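PDB 4L5R: interferon-activable protein 202 from Mus musculus, which binds double-stranded DNA without sequence specificity and restrains innate immune inflammation by preventing activation of the AIM2 inflammasome. Local coordinates for residues A[36-41]-A[60-65]. Numbering follows the deposited sequence.
Sequences NMFHAT and EKFTEN. With NA (sodium ion), chain D.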
loop_
_atom_site.group_PDB
_atom_site.type_symbol
_atom_site.label_atom_id
_atom_site.label_comp_id
_atom_site.label_asym_id
_atom_site.label_seq_id
_atom_site.Cartn_x
_atom_site.Cartn_y
_atom_site.Cartn_z
ATOM N N ASN A 36 4.516 -0.549 -14.346
ATOM C CA ASN A 36 5.111 0.000 -13.126
ATOM C C ASN A 36 4.093 0.704 -12.230
ATOM O O ASN A 36 2.984 1.005 -12.656
ATOM C CB ASN A 36 6.307 0.907 -13.430
ATOM C CG ASN A 36 6.002 1.938 -14.488
ATOM O OD1 ASN A 36 4.903 2.489 -14.539
ATOM N ND2 ASN A 36 6.982 2.204 -15.360
ATOM N N MET A 37 4.468 0.939 -10.979
ATOM C CA MET A 37 3.574 1.608 -10.033
ATOM C C MET A 37 4.375 2.049 -8.818
ATOM O O MET A 37 5.548 1.687 -8.675
ATOM C CB MET A 37 2.463 0.650 -9.585
ATOM C CG MET A 37 2.969 -0.534 -8.750
ATOM S SD MET A 37 1.633 -1.574 -8.095
ATOM C CE MET A 37 1.016 -0.520 -6.785
ATOM N N PHE A 38 3.752 2.828 -7.936
ATOM C CA PHE A 38 4.342 3.075 -6.644
ATOM C C PHE A 38 3.209 3.172 -5.630
ATOM O O PHE A 38 2.061 3.450 -6.004
ATOM C CB PHE A 38 5.296 4.290 -6.624
ATOM C CG PHE A 38 4.636 5.633 -6.914
ATOM C CD1 PHE A 38 4.069 6.375 -5.895
ATOM C CD2 PHE A 38 4.654 6.167 -8.194
ATOM C CE1 PHE A 38 3.477 7.623 -6.147
ATOM C CE2 PHE A 38 4.073 7.410 -8.458
ATOM C CZ PHE A 38 3.487 8.135 -7.427
ATOM N N HIS A 39 3.522 2.871 -4.380
ATOM C CA HIS A 39 2.555 3.016 -3.289
ATOM C C HIS A 39 2.676 4.374 -2.636
ATOM O O HIS A 39 3.751 4.961 -2.611
ATOM C CB HIS A 39 2.803 1.951 -2.218
ATOM C CG HIS A 39 2.520 0.564 -2.685
ATOM N ND1 HIS A 39 1.238 0.080 -2.835
ATOM C CD2 HIS A 39 3.351 -0.438 -3.062
ATOM C CE1 HIS A 39 1.291 -1.162 -3.282
ATOM N NE2 HIS A 39 2.563 -1.502 -3.424
ATOM N N ALA A 40 1.585 4.858 -2.051
ATOM C CA ALA A 40 1.666 6.089 -1.316
ATOM C C ALA A 40 0.584 6.083 -0.240
ATOM O O ALA A 40 -0.327 5.245 -0.267
ATOM C CB ALA A 40 1.512 7.301 -2.260
ATOM N N THR A 41 0.739 6.987 0.723
ATOM C CA THR A 41 -0.284 7.253 1.755
ATOM C C THR A 41 -0.543 8.759 1.733
ATOM O O THR A 41 0.399 9.561 1.654
ATOM C CB THR A 41 0.213 6.827 3.139
ATOM O OG1 THR A 41 0.410 5.400 3.154
ATOM C CG2 THR A 41 -0.813 7.173 4.213
ATOM N N GLU A 60 6.845 12.694 -9.221
ATOM C CA GLU A 60 7.368 13.980 -8.766
ATOM C C GLU A 60 6.345 14.798 -7.972
ATOM O O GLU A 60 6.717 15.652 -7.170
ATOM C CB GLU A 60 7.913 14.791 -9.958
ATOM C CG GLU A 60 6.844 15.176 -10.964
ATOM C CD GLU A 60 7.424 15.765 -12.244
ATOM O OE1 GLU A 60 8.634 16.083 -12.261
ATOM O OE2 GLU A 60 6.668 15.900 -13.232
ATOM N N LYS A 61 5.062 14.509 -8.168
ATOM C CA LYS A 61 4.000 15.222 -7.472
ATOM C C LYS A 61 3.711 14.656 -6.080
ATOM O O LYS A 61 3.172 15.349 -5.221
ATOM C CB LYS A 61 2.712 15.220 -8.301
ATOM C CG LYS A 61 2.752 16.188 -9.495
ATOM C CD LYS A 61 1.554 16.013 -10.415
ATOM C CE LYS A 61 1.629 16.965 -11.610
ATOM N NZ LYS A 61 1.310 18.376 -11.222
ATOM N N PHE A 62 4.070 13.400 -5.855
ATOM C CA PHE A 62 3.798 12.787 -4.556
ATOM C C PHE A 62 4.923 13.043 -3.561
ATOM O O PHE A 62 5.637 12.128 -3.147
ATOM C CB PHE A 62 3.478 11.300 -4.707
ATOM C CG PHE A 62 2.031 11.036 -5.005
ATOM C CD1 PHE A 62 1.511 11.292 -6.263
ATOM C CD2 PHE A 62 1.183 10.561 -4.013
ATOM C CE1 PHE A 62 0.162 11.072 -6.531
ATOM C CE2 PHE A 62 -0.158 10.328 -4.276
ATOM C CZ PHE A 62 -0.674 10.589 -5.531
ATOM N N THR A 63 5.059 14.309 -3.188
ATOM C CA THR A 63 6.115 14.773 -2.296
ATOM C C THR A 63 5.596 14.912 -0.870
ATOM O O THR A 63 4.522 15.483 -0.641
ATOM C CB THR A 63 6.641 16.150 -2.759
ATOM O OG1 THR A 63 7.172 16.037 -4.088
ATOM C CG2 THR A 63 7.726 16.659 -1.816
ATOM N N GLU A 64 6.368 14.405 0.087
ATOM C CA GLU A 64 5.991 14.484 1.494
ATOM C C GLU A 64 5.518 15.888 1.897
ATOM O O GLU A 64 6.178 16.885 1.608
ATOM C CB GLU A 64 7.163 14.052 2.376
ATOM C CG GLU A 64 6.883 14.142 3.870
ATOM N N ASN A 65 4.357 15.938 2.547
ATOM C CA ASN A 65 3.798 17.147 3.140
ATOM C C ASN A 65 3.218 18.155 2.146
ATOM O O ASN A 65 2.742 19.211 2.548
ATOM C CB ASN A 65 4.806 17.816 4.081
ATOM C CG ASN A 65 5.204 16.913 5.233
ATOM O OD1 ASN A 65 4.401 16.109 5.710
ATOM N ND2 ASN A 65 6.448 17.032 5.679
HETATM NA NA NA D . 1.865 1.629 -15.131
#
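In the first OB-fold barrel of the HIN-200 1 domain, Phe38 and Ala40 of strand 35-43 receive the ring of Phe62 from the loop before strand 67-76. The two phenylalanines form a T-shaped (edge-to-face) pair. Their centroids are 5.5 Å apart and their planes stand at 74°. Phe38 supplies the edge. Phe38 CE1 lies 3.9 Å from Phe62 CG, and Phe38 CZ is as near to Phe62 CD1. Phe38 CG lies between the backbone N and the carbonyl carbon (chi1 64°), and CE1 and CZ are the ring atoms that meet Phe62. Ala40, two residues along the strand, adds its methyl: Ala40 CB sits 3.7 Å from Phe62 CD2. Phe62 is the centre of an inverse gamma turn, and its CB points toward the strand. No hydrogen bond joins the two segments, and all three touching residues are buried. At the start of the strand segment, Asn36 O binds a sodium ion at 2.8 Å, together with Phe54 O. Lys59 makes a cation-pi contact with Phe38. Strand 35-43 pairs antiparallel with strands 17-30 and 48-53, and Val53 of the latter touches both phenylalanines; through Phe62 the loop packs on strands 35-43 and 48-53 of the sheet.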